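Local structure of PHO85 cyclin-10 (Saccharomyces cerevisiae, 4KRD) at residues B[72-77]-B[134-139]; B[92-97]-B[155-160]; B[138-143]-B[174-179]. The protein partners the cyclin-dependent kinase PHO85, forming through this cyclin domain a holoenzyme that phosphorylates and negatively regulates glycogen synthase GSY2. All blocks are in the same frame, centred on the assembly; numbering follows the deposited sequence.

All three contacts lie within one helical cyclin domain, and two of them share helix 130-148. Interaction 3 is the deepest: an apolar crossing of this helix with helix 166-180, made by alanines and leucines. Interaction 1 lies about 10 Å away, centre to centre, on the same helix, where a loop covers it; being only partly buried, it mixes ring packing with an arginine-to-carbonyl bond and a water. The two meet directly, Phe74 packing on Leu176. Interaction 2, farthest from the centre of the chain, joins the end of helix 84-95 to helix 155-162; still largely buried, it rests on a tyrosine hydroxyl bonded to a helix-end carbonyl, and its Phe158 packs on helix 130-148.

Interaction 1: B[72-77]-B[134-139]; sequences SNFYMK and HRMIIA
Phe74 lays its ring against the methyl end of Met136, a Met-aromatic contact that seats the loop after helix 65-72 on helix 130-148 of the mainly helical cyclin domain. Met136 CE stands 3.6 Å from the ring centroid, 11° off the ring normal, as a CH-pi donor, with SD over the same face. The bent Met136 chain, folded at chi2 and chi3, carries the methyl back over the ring; a flexible, unbranched thioether suits this job. At the ring's edge Ala139 CB comes within 3.9 Å of Phe74 CE1, a small side chain that lets the flat ring lie close to the helix. Tyr71 meets the same ring edge-to-face.

Beyond the ring, Arg135 reaches out along the loop with its chain extended from CG to NE. Met76 CA and Tyr75 O lie over one face of its guanidinium. Met76 also runs out extended, its CG anti to the backbone N, and sets its sulfur obliquely beside the His134 ring. A water accepts from Arg135 N and donates to Phe74 O, tying loop to helix backbone. The direct polar link is Arg135 NH1 to Asn73 O, 2.9 Å long with an N-H...O angle of 159°, the oxygen lying only 5° out of the guanidinium plane.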
loop_
_atom_site.group_PDB
_atom_site.type_symbol
_atom_site.label_atom_id
_atom_site.label_comp_id
_atom_site.label_asym_id
_atom_site.label_seq_id
_atom_site.Cartn_x
_atom_site.Cartn_y
_atom_site.Cartn_z
ATOM N N SER B 72 -5.200 -7.542 -25.400
ATOM C CA SER B 72 -5.100 -8.666 -26.340
ATOM C C SER B 72 -4.320 -9.863 -25.779
ATOM O O SER B 72 -4.456 -10.983 -26.266
ATOM C CB SER B 72 -4.475 -8.212 -27.659
ATOM O OG SER B 72 -3.134 -7.796 -27.471
ATOM N N ASN B 73 -3.506 -9.632 -24.754
ATOM C CA ASN B 73 -2.801 -10.733 -24.089
ATOM C C ASN B 73 -3.749 -11.764 -23.456
ATOM O O ASN B 73 -3.357 -12.899 -23.183
ATOM C CB ASN B 73 -1.809 -10.198 -23.034
ATOM C CG ASN B 73 -0.548 -9.609 -23.654
ATOM O OD1 ASN B 73 -0.030 -10.127 -24.647
ATOM N ND2 ASN B 73 -0.053 -8.518 -23.075
ATOM N N PHE B 74 -4.993 -11.371 -23.200
ATOM C CA PHE B 74 -5.941 -12.284 -22.559
ATOM C C PHE B 74 -6.538 -13.318 -23.516
ATOM O O PHE B 74 -7.028 -14.353 -23.073
ATOM C CB PHE B 74 -7.075 -11.526 -21.867
ATOM C CG PHE B 74 -6.608 -10.664 -20.723
ATOM C CD1 PHE B 74 -6.026 -11.239 -19.608
ATOM C CD2 PHE B 74 -6.742 -9.286 -20.777
ATOM C CE1 PHE B 74 -5.565 -10.448 -18.556
ATOM C CE2 PHE B 74 -6.288 -8.480 -19.734
ATOM C CZ PHE B 74 -5.705 -9.063 -18.619
ATOM N N TYR B 75 -6.504 -13.028 -24.812
ATOM C CA TYR B 75 -7.108 -13.929 -25.812
ATOM C C TYR B 75 -6.359 -15.255 -25.907
ATOM O O TYR B 75 -5.177 -15.291 -26.240
ATOM C CB TYR B 75 -7.169 -13.257 -27.179
ATOM C CG TYR B 75 -8.095 -13.958 -28.167
ATOM C CD1 TYR B 75 -9.423 -13.577 -28.288
ATOM C CD2 TYR B 75 -7.637 -14.998 -28.967
ATOM C CE1 TYR B 75 -10.279 -14.210 -29.191
ATOM C CE2 TYR B 75 -8.483 -15.640 -29.871
ATOM C CZ TYR B 75 -9.800 -15.239 -29.973
ATOM O OH TYR B 75 -10.639 -15.864 -30.862
ATOM N N MET B 76 -7.052 -16.342 -25.595
ATOM C CA MET B 76 -6.476 -17.679 -25.652
ATOM C C MET B 76 -7.044 -18.437 -26.851
ATOM O O MET B 76 -8.241 -18.715 -26.900
ATOM C CB MET B 76 -6.810 -18.430 -24.369
ATOM C CG MET B 76 -6.131 -19.762 -24.225
ATOM S SD MET B 76 -6.648 -20.521 -22.687
ATOM C CE MET B 76 -5.776 -22.090 -22.742
ATOM N N LYS B 77 -6.182 -18.760 -27.812
ATOM C CA LYS B 77 -6.599 -19.429 -29.044
ATOM C C LYS B 77 -7.355 -20.730 -28.799
ATOM O O LYS B 77 -8.470 -20.915 -29.290
ATOM C CB LYS B 77 -5.386 -19.699 -29.940
ATOM C CG LYS B 77 -4.936 -18.504 -30.764
ATOM C CD LYS B 77 -5.978 -18.144 -31.807
ATOM C CE LYS B 77 -5.536 -16.964 -32.658
ATOM N NZ LYS B 77 -6.590 -16.557 -33.640
ATOM N N HIS B 134 -10.256 -17.504 -19.381
ATOM C CA HIS B 134 -9.280 -18.332 -18.671
ATOM C C HIS B 134 -8.073 -17.517 -18.170
ATOM O O HIS B 134 -7.674 -17.609 -17.002
ATOM C CB HIS B 134 -8.820 -19.467 -19.590
ATOM C CG HIS B 134 -7.948 -20.478 -18.918
ATOM N ND1 HIS B 134 -6.590 -20.563 -19.150
ATOM C CD2 HIS B 134 -8.235 -21.447 -18.018
ATOM C CE1 HIS B 134 -6.081 -21.542 -18.426
ATOM N NE2 HIS B 134 -7.057 -22.092 -17.726
ATOM N N ARG B 135 -7.502 -16.715 -19.057
ATOM C CA ARG B 135 -6.338 -15.907 -18.712
ATOM C C ARG B 135 -6.714 -14.737 -17.806
ATOM O O ARG B 135 -5.890 -14.278 -17.017
ATOM C CB ARG B 135 -5.632 -15.407 -19.976
ATOM C CG ARG B 135 -4.899 -16.513 -20.736
ATOM C CD ARG B 135 -4.159 -15.950 -21.942
ATOM N NE ARG B 135 -3.374 -16.973 -22.624
ATOM C CZ ARG B 135 -2.560 -16.736 -23.643
ATOM N NH1 ARG B 135 -2.405 -15.502 -24.104
ATOM N NH2 ARG B 135 -1.887 -17.738 -24.193
ATOM N N MET B 136 -7.949 -14.254 -17.934
ATOM C CA MET B 136 -8.454 -13.196 -17.059
ATOM C C MET B 136 -8.548 -13.665 -15.608
ATOM O O MET B 136 -8.223 -12.925 -14.680
ATOM C CB MET B 136 -9.819 -12.710 -17.546
ATOM C CG MET B 136 -10.420 -11.578 -16.721
ATOM S SD MET B 136 -9.477 -10.032 -16.786
ATOM C CE MET B 136 -9.584 -9.648 -18.533
ATOM N N ILE B 137 -9.011 -14.893 -15.417
ATOM C CA ILE B 137 -9.095 -15.495 -14.088
ATOM C C ILE B 137 -7.719 -15.606 -13.444
ATOM O O ILE B 137 -7.530 -15.245 -12.287
ATOM C CB ILE B 137 -9.756 -16.889 -14.155
ATOM C CG1 ILE B 137 -11.260 -16.736 -14.400
ATOM C CG2 ILE B 137 -9.506 -17.668 -12.882
ATOM C CD1 ILE B 137 -11.957 -18.032 -14.806
ATOM N N ILE B 138 -6.765 -16.124 -14.205
ATOM C CA ILE B 138 -5.381 -16.203 -13.762
ATOM C C ILE B 138 -4.866 -14.846 -13.257
ATOM O O ILE B 138 -4.364 -14.740 -12.140
ATOM C CB ILE B 138 -4.500 -16.714 -14.903
ATOM C CG1 ILE B 138 -4.873 -18.166 -15.235
ATOM C CG2 ILE B 138 -3.025 -16.647 -14.531
ATOM C CD1 ILE B 138 -4.019 -18.760 -16.330
ATOM N N ALA B 139 -4.997 -13.815 -14.082
ATOM C CA ALA B 139 -4.504 -12.474 -13.729
ATOM C C ALA B 139 -5.197 -11.864 -12.512
ATOM O O ALA B 139 -4.540 -11.291 -11.625
ATOM C CB ALA B 139 -4.635 -11.539 -14.940
HETATM O O HOH W 1 -8.115 -16.771 -21.834
#

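Interaction 2: B[92-97]-B[155-160]; sequences QDKCEY and HEYFSK
Tyr157 sends its hydroxyl to the backbone at the end of helix 84-95, where OH donates to Lys94 O at 2.8 Å. With CG anti to the backbone N (chi1 -174°), the ring extends toward that carbonyl. Lys94 O lies in the plane of the Tyr157 ring, at its edge, while the hydroxyl approaches at a C=O...O angle of 125°, tilted 34° from the carbonyl plane. A long phenol suits this place because its rigid ring carries a donor from one helix to the other. Next to this bond, Cys95 SG sits 4.3 Å from Phe158 CD1, oblique to that ring, and Tyr97 OH comes 3.7 Å from the same CD1. Tyr97 turns its ring edge to Phe158 CE1, while Cys95 CB lies over a face of the Tyr97 ring. Replacing Tyr157 with a phenylalanine would probably leave Lys94 O without this donor and the helix end less firmly tied.

In the next shell, Glu96, the first residue past the helix, has positive phi, and the chain turns there before Tyr97. His153 bonds to Cys95 O and meets the rings of Tyr157 and Tyr97, while Phe158 rests on Val141 and Arg142. This is packing within the cyclin fold's helical bundle, joining the C-terminal end of helix 84-95 to helix 155-162.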
loop_
_atom_site.group_PDB
_atom_site.type_symbol
_atom_site.label_atom_id
_atom_site.label_comp_id
_atom_site.label_asym_id
_atom_site.label_seq_id
_atom_site.Cartn_x
_atom_site.Cartn_y
_atom_site.Cartn_z
ATOM N N GLN B 92 -8.136 -23.134 -6.059
ATOM C CA GLN B 92 -8.409 -23.100 -4.626
ATOM C C GLN B 92 -7.921 -24.356 -3.902
ATOM O O GLN B 92 -7.471 -24.281 -2.759
ATOM C CB GLN B 92 -9.899 -22.869 -4.364
ATOM C CG GLN B 92 -10.277 -22.826 -2.890
ATOM C CD GLN B 92 -9.560 -21.719 -2.117
ATOM O OE1 GLN B 92 -9.553 -21.706 -0.883
ATOM N NE2 GLN B 92 -8.950 -20.796 -2.841
ATOM N N ASP B 93 -8.013 -25.504 -4.566
ATOM C CA ASP B 93 -7.523 -26.764 -4.005
ATOM C C ASP B 93 -6.020 -26.694 -3.764
ATOM O O ASP B 93 -5.509 -27.202 -2.758
ATOM C CB ASP B 93 -7.830 -27.932 -4.949
ATOM C CG ASP B 93 -9.276 -28.390 -4.862
ATOM O OD1 ASP B 93 -9.940 -28.083 -3.845
ATOM O OD2 ASP B 93 -9.743 -29.059 -5.811
ATOM N N LYS B 94 -5.320 -26.051 -4.696
ATOM C CA LYS B 94 -3.869 -25.938 -4.657
ATOM C C LYS B 94 -3.369 -24.768 -3.801
ATOM O O LYS B 94 -2.275 -24.825 -3.233
ATOM C CB LYS B 94 -3.330 -25.785 -6.082
ATOM C CG LYS B 94 -3.646 -26.942 -7.009
ATOM C CD LYS B 94 -2.758 -28.150 -6.727
ATOM C CE LYS B 94 -2.854 -29.183 -7.850
ATOM N NZ LYS B 94 -1.961 -30.358 -7.624
ATOM N N CYS B 95 -4.163 -23.707 -3.700
ATOM C CA CYS B 95 -3.690 -22.479 -3.056
ATOM C C CYS B 95 -4.326 -22.180 -1.710
ATOM O O CYS B 95 -3.728 -21.507 -0.888
ATOM C CB CYS B 95 -3.895 -21.278 -3.974
ATOM S SG CYS B 95 -2.962 -21.357 -5.470
ATOM N N GLU B 96 -5.549 -22.656 -1.495
ATOM C CA GLU B 96 -6.223 -22.451 -0.213
ATOM C C GLU B 96 -6.257 -20.980 0.222
ATOM O O GLU B 96 -5.780 -20.613 1.300
ATOM C CB GLU B 96 -5.598 -23.339 0.869
ATOM C CG GLU B 96 -5.790 -24.834 0.614
ATOM C CD GLU B 96 -5.038 -25.708 1.617
ATOM O OE1 GLU B 96 -4.657 -25.203 2.699
ATOM O OE2 GLU B 96 -4.828 -26.905 1.316
ATOM N N TYR B 97 -6.852 -20.140 -0.620
ATOM C CA TYR B 97 -6.975 -18.719 -0.312
ATOM C C TYR B 97 -8.209 -18.425 0.525
ATOM O O TYR B 97 -9.160 -19.208 0.545
ATOM C CB TYR B 97 -7.042 -17.897 -1.605
ATOM C CG TYR B 97 -5.759 -17.891 -2.394
ATOM C CD1 TYR B 97 -4.555 -17.551 -1.796
ATOM C CD2 TYR B 97 -5.752 -18.209 -3.747
ATOM C CE1 TYR B 97 -3.374 -17.536 -2.520
ATOM C CE2 TYR B 97 -4.580 -18.196 -4.478
ATOM C CZ TYR B 97 -3.395 -17.862 -3.860
ATOM O OH TYR B 97 -2.226 -17.856 -4.587
ATOM N N HIS B 155 6.176 -17.371 -7.794
ATOM C CA HIS B 155 5.809 -17.236 -9.192
ATOM C C HIS B 155 5.831 -18.607 -9.869
ATOM O O HIS B 155 5.011 -18.896 -10.740
ATOM C CB HIS B 155 6.779 -16.284 -9.888
ATOM C CG HIS B 155 6.200 -15.607 -11.088
ATOM N ND1 HIS B 155 6.625 -15.874 -12.370
ATOM C CD2 HIS B 155 5.223 -14.678 -11.200
ATOM C CE1 HIS B 155 5.943 -15.131 -13.221
ATOM N NE2 HIS B 155 5.086 -14.394 -12.536
ATOM N N GLU B 156 6.777 -19.446 -9.455
ATOM C CA GLU B 156 6.899 -20.798 -9.986
ATOM C C GLU B 156 5.674 -21.638 -9.631
ATOM O O GLU B 156 5.030 -22.208 -10.505
ATOM C CB GLU B 156 8.166 -21.461 -9.437
ATOM C CG GLU B 156 8.510 -22.794 -10.079
ATOM C CD GLU B 156 9.908 -23.259 -9.711
ATOM O OE1 GLU B 156 10.379 -22.887 -8.619
ATOM O OE2 GLU B 156 10.535 -23.988 -10.513
ATOM N N TYR B 157 5.360 -21.706 -8.343
ATOM C CA TYR B 157 4.211 -22.464 -7.874
ATOM C C TYR B 157 2.888 -22.028 -8.514
ATOM O O TYR B 157 2.113 -22.869 -8.999
ATOM C CB TYR B 157 4.098 -22.383 -6.356
ATOM C CG TYR B 157 3.015 -23.281 -5.816
ATOM C CD1 TYR B 157 3.168 -24.661 -5.839
ATOM C CD2 TYR B 157 1.840 -22.758 -5.291
ATOM C CE1 TYR B 157 2.184 -25.496 -5.356
ATOM C CE2 TYR B 157 0.847 -23.591 -4.799
ATOM C CZ TYR B 157 1.029 -24.962 -4.834
ATOM O OH TYR B 157 0.059 -25.814 -4.358
ATOM N N PHE B 158 2.613 -20.726 -8.513
ATOM C CA PHE B 158 1.363 -20.241 -9.126
ATOM C C PHE B 158 1.262 -20.568 -10.627
ATOM O O PHE B 158 0.210 -20.996 -11.110
ATOM C CB PHE B 158 1.156 -18.743 -8.882
ATOM C CG PHE B 158 -0.265 -18.288 -9.111
ATOM C CD1 PHE B 158 -1.219 -18.439 -8.121
ATOM C CD2 PHE B 158 -0.649 -17.735 -10.327
ATOM C CE1 PHE B 158 -2.540 -18.038 -8.336
ATOM C CE2 PHE B 158 -1.964 -17.329 -10.545
ATOM C CZ PHE B 158 -2.911 -17.487 -9.552
ATOM N N SER B 159 2.345 -20.356 -11.366
ATOM C CA SER B 159 2.390 -20.727 -12.780
ATOM C C SER B 159 1.975 -22.186 -13.009
ATOM O O SER B 159 1.109 -22.473 -13.834
ATOM C CB SER B 159 3.801 -20.516 -13.332
ATOM O OG SER B 159 4.169 -19.154 -13.269
ATOM N N LYS B 160 2.592 -23.103 -12.269
ATOM C CA LYS B 160 2.299 -24.529 -12.415
ATOM C C LYS B 160 0.855 -24.844 -12.071
ATOM O O LYS B 160 0.226 -25.679 -12.717
ATOM C CB LYS B 160 3.222 -25.368 -11.532
ATOM C CG LYS B 160 4.695 -25.247 -11.874
ATOM C CD LYS B 160 5.542 -26.038 -10.877
ATOM C CE LYS B 160 7.033 -25.851 -11.127
ATOM N NZ LYS B 160 7.836 -26.566 -10.093
#

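Interaction 3: B[138-143]-B[174-179]; sequences IAAVRL and VSLLIC
Leu176 and Leu143 carry most of this contact, each directed from its own helix into the crossing. With CG anti to the backbone N (chi1 175°), Leu176 extends away from its own helix and lays its branch CD2 on the opposing backbone, 3.6 Å from Ala140 CA and 3.7 Å from Ala139 C. Such closeness suits the two alanines, whose methyls are too small to hold the leucine off the helix; Ala139 CB also meets Leu176 CB at 3.9 Å. One turn on, Leu143 reaches back with CD2, which stands 3.7 Å from Leu176 CD2 and equally far from Leu177 N, with Leu177 CB a little beyond. The two leucines thus pack obliquely against each other, branch against branch, and Leu177 adds a smaller apolar surface beside them. The side chains that meet are all apolar, as expected for a buried helix pair.

The local axes of 138-143 and 174-179 approach to 9.3 Å and cross at -80°, nearly perpendicular. Apolar side chains of the other protein chain pack on Leu143 and Leu177. Within the cyclin domain, Phe74 from the loop after helix 65-72 touches Leu176, and helix 99-113 packs on both leucines, Leu108 against Leu143 and Leu112 against Leu176.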
loop_
_atom_site.group_PDB
_atom_site.type_symbol
_atom_site.label_atom_id
_atom_site.label_comp_id
_atom_site.label_asym_id
_atom_site.label_seq_id
_atom_site.Cartn_x
_atom_site.Cartn_y
_atom_site.Cartn_z
ATOM N N ILE B 138 -6.765 -16.124 -14.205
ATOM C CA ILE B 138 -5.381 -16.203 -13.762
ATOM C C ILE B 138 -4.866 -14.846 -13.257
ATOM O O ILE B 138 -4.364 -14.740 -12.140
ATOM C CB ILE B 138 -4.500 -16.714 -14.903
ATOM C CG1 ILE B 138 -4.873 -18.166 -15.235
ATOM C CG2 ILE B 138 -3.025 -16.647 -14.531
ATOM C CD1 ILE B 138 -4.019 -18.760 -16.330
ATOM N N ALA B 139 -4.997 -13.815 -14.082
ATOM C CA ALA B 139 -4.504 -12.474 -13.729
ATOM C C ALA B 139 -5.197 -11.864 -12.512
ATOM O O ALA B 139 -4.540 -11.291 -11.625
ATOM C CB ALA B 139 -4.635 -11.539 -14.940
ATOM N N ALA B 140 -6.530 -11.970 -12.459
ATOM C CA ALA B 140 -7.295 -11.337 -11.383
ATOM C C ALA B 140 -7.017 -11.993 -10.038
ATOM O O ALA B 140 -6.934 -11.320 -9.004
ATOM C CB ALA B 140 -8.794 -11.348 -11.701
ATOM N N VAL B 141 -6.861 -13.313 -10.042
ATOM C CA VAL B 141 -6.515 -13.991 -8.803
ATOM C C VAL B 141 -5.110 -13.599 -8.361
ATOM O O VAL B 141 -4.900 -13.323 -7.198
ATOM C CB VAL B 141 -6.639 -15.526 -8.895
ATOM C CG1 VAL B 141 -6.007 -16.192 -7.662
ATOM C CG2 VAL B 141 -8.118 -15.930 -9.054
ATOM N N ARG B 142 -4.164 -13.566 -9.293
ATOM C CA ARG B 142 -2.766 -13.322 -8.942
ATOM C C ARG B 142 -2.579 -11.906 -8.427
ATOM O O ARG B 142 -1.933 -11.685 -7.402
ATOM C CB ARG B 142 -1.843 -13.612 -10.139
ATOM C CG ARG B 142 -0.350 -13.351 -9.870
ATOM C CD ARG B 142 0.201 -14.246 -8.753
ATOM N NE ARG B 142 1.667 -14.247 -8.737
ATOM C CZ ARG B 142 2.399 -14.831 -7.798
ATOM N NH1 ARG B 142 1.800 -15.456 -6.794
ATOM N NH2 ARG B 142 3.720 -14.786 -7.858
ATOM N N LEU B 143 -3.173 -10.942 -9.124
ATOM C CA LEU B 143 -3.079 -9.538 -8.738
ATOM C C LEU B 143 -3.746 -9.338 -7.381
ATOM O O LEU B 143 -3.245 -8.615 -6.518
ATOM C CB LEU B 143 -3.745 -8.661 -9.815
ATOM C CG LEU B 143 -3.168 -7.275 -10.086
ATOM C CD1 LEU B 143 -1.647 -7.319 -10.059
ATOM C CD2 LEU B 143 -3.669 -6.718 -11.431
ATOM N N VAL B 174 0.752 -7.885 -15.514
ATOM C CA VAL B 174 0.982 -6.516 -15.940
ATOM C C VAL B 174 -0.124 -6.029 -16.870
ATOM O O VAL B 174 -0.507 -4.874 -16.818
ATOM C CB VAL B 174 2.348 -6.362 -16.631
ATOM C CG1 VAL B 174 2.500 -4.965 -17.208
ATOM C CG2 VAL B 174 3.473 -6.662 -15.656
ATOM N N SER B 175 -0.623 -6.910 -17.729
ATOM C CA SER B 175 -1.704 -6.537 -18.629
ATOM C C SER B 175 -2.947 -6.103 -17.850
ATOM O O SER B 175 -3.568 -5.099 -18.182
ATOM C CB SER B 175 -2.054 -7.695 -19.575
ATOM O OG SER B 175 -0.953 -8.010 -20.413
ATOM N N LEU B 176 -3.316 -6.862 -16.821
ATOM C CA LEU B 176 -4.511 -6.516 -16.061
ATOM C C LEU B 176 -4.226 -5.229 -15.288
ATOM O O LEU B 176 -5.033 -4.310 -15.264
ATOM C CB LEU B 176 -4.909 -7.640 -15.110
ATOM C CG LEU B 176 -6.081 -7.310 -14.190
ATOM C CD1 LEU B 176 -7.314 -6.916 -15.037
ATOM C CD2 LEU B 176 -6.386 -8.457 -13.258
ATOM N N LEU B 177 -3.049 -5.160 -14.680
ATOM C CA LEU B 177 -2.666 -3.961 -13.930
ATOM C C LEU B 177 -2.754 -2.687 -14.794
ATOM O O LEU B 177 -3.407 -1.705 -14.411
ATOM C CB LEU B 177 -1.262 -4.153 -13.330
ATOM C CG LEU B 177 -0.705 -3.005 -12.480
ATOM C CD1 LEU B 177 -1.529 -2.829 -11.240
ATOM C CD2 LEU B 177 0.764 -3.272 -12.126
ATOM N N ILE B 178 -2.120 -2.703 -15.966
ATOM C CA ILE B 178 -2.226 -1.579 -16.902
ATOM C C ILE B 178 -3.693 -1.285 -17.248
ATOM O O ILE B 178 -4.104 -0.130 -17.279
ATOM C CB ILE B 178 -1.417 -1.802 -18.215
ATOM C CG1 ILE B 178 0.091 -1.940 -17.929
ATOM C CG2 ILE B 178 -1.627 -0.640 -19.176
ATOM C CD1 ILE B 178 0.725 -0.704 -17.314
ATOM N N CYS B 179 -4.482 -2.330 -17.503
ATOM C CA CYS B 179 -5.889 -2.138 -17.880
ATOM C C CYS B 179 -6.800 -1.533 -16.800
ATOM O O CYS B 179 -7.788 -0.889 -17.133
ATOM C CB CYS B 179 -6.492 -3.436 -18.447
ATOM S SG CYS B 179 -5.816 -3.871 -20.075
#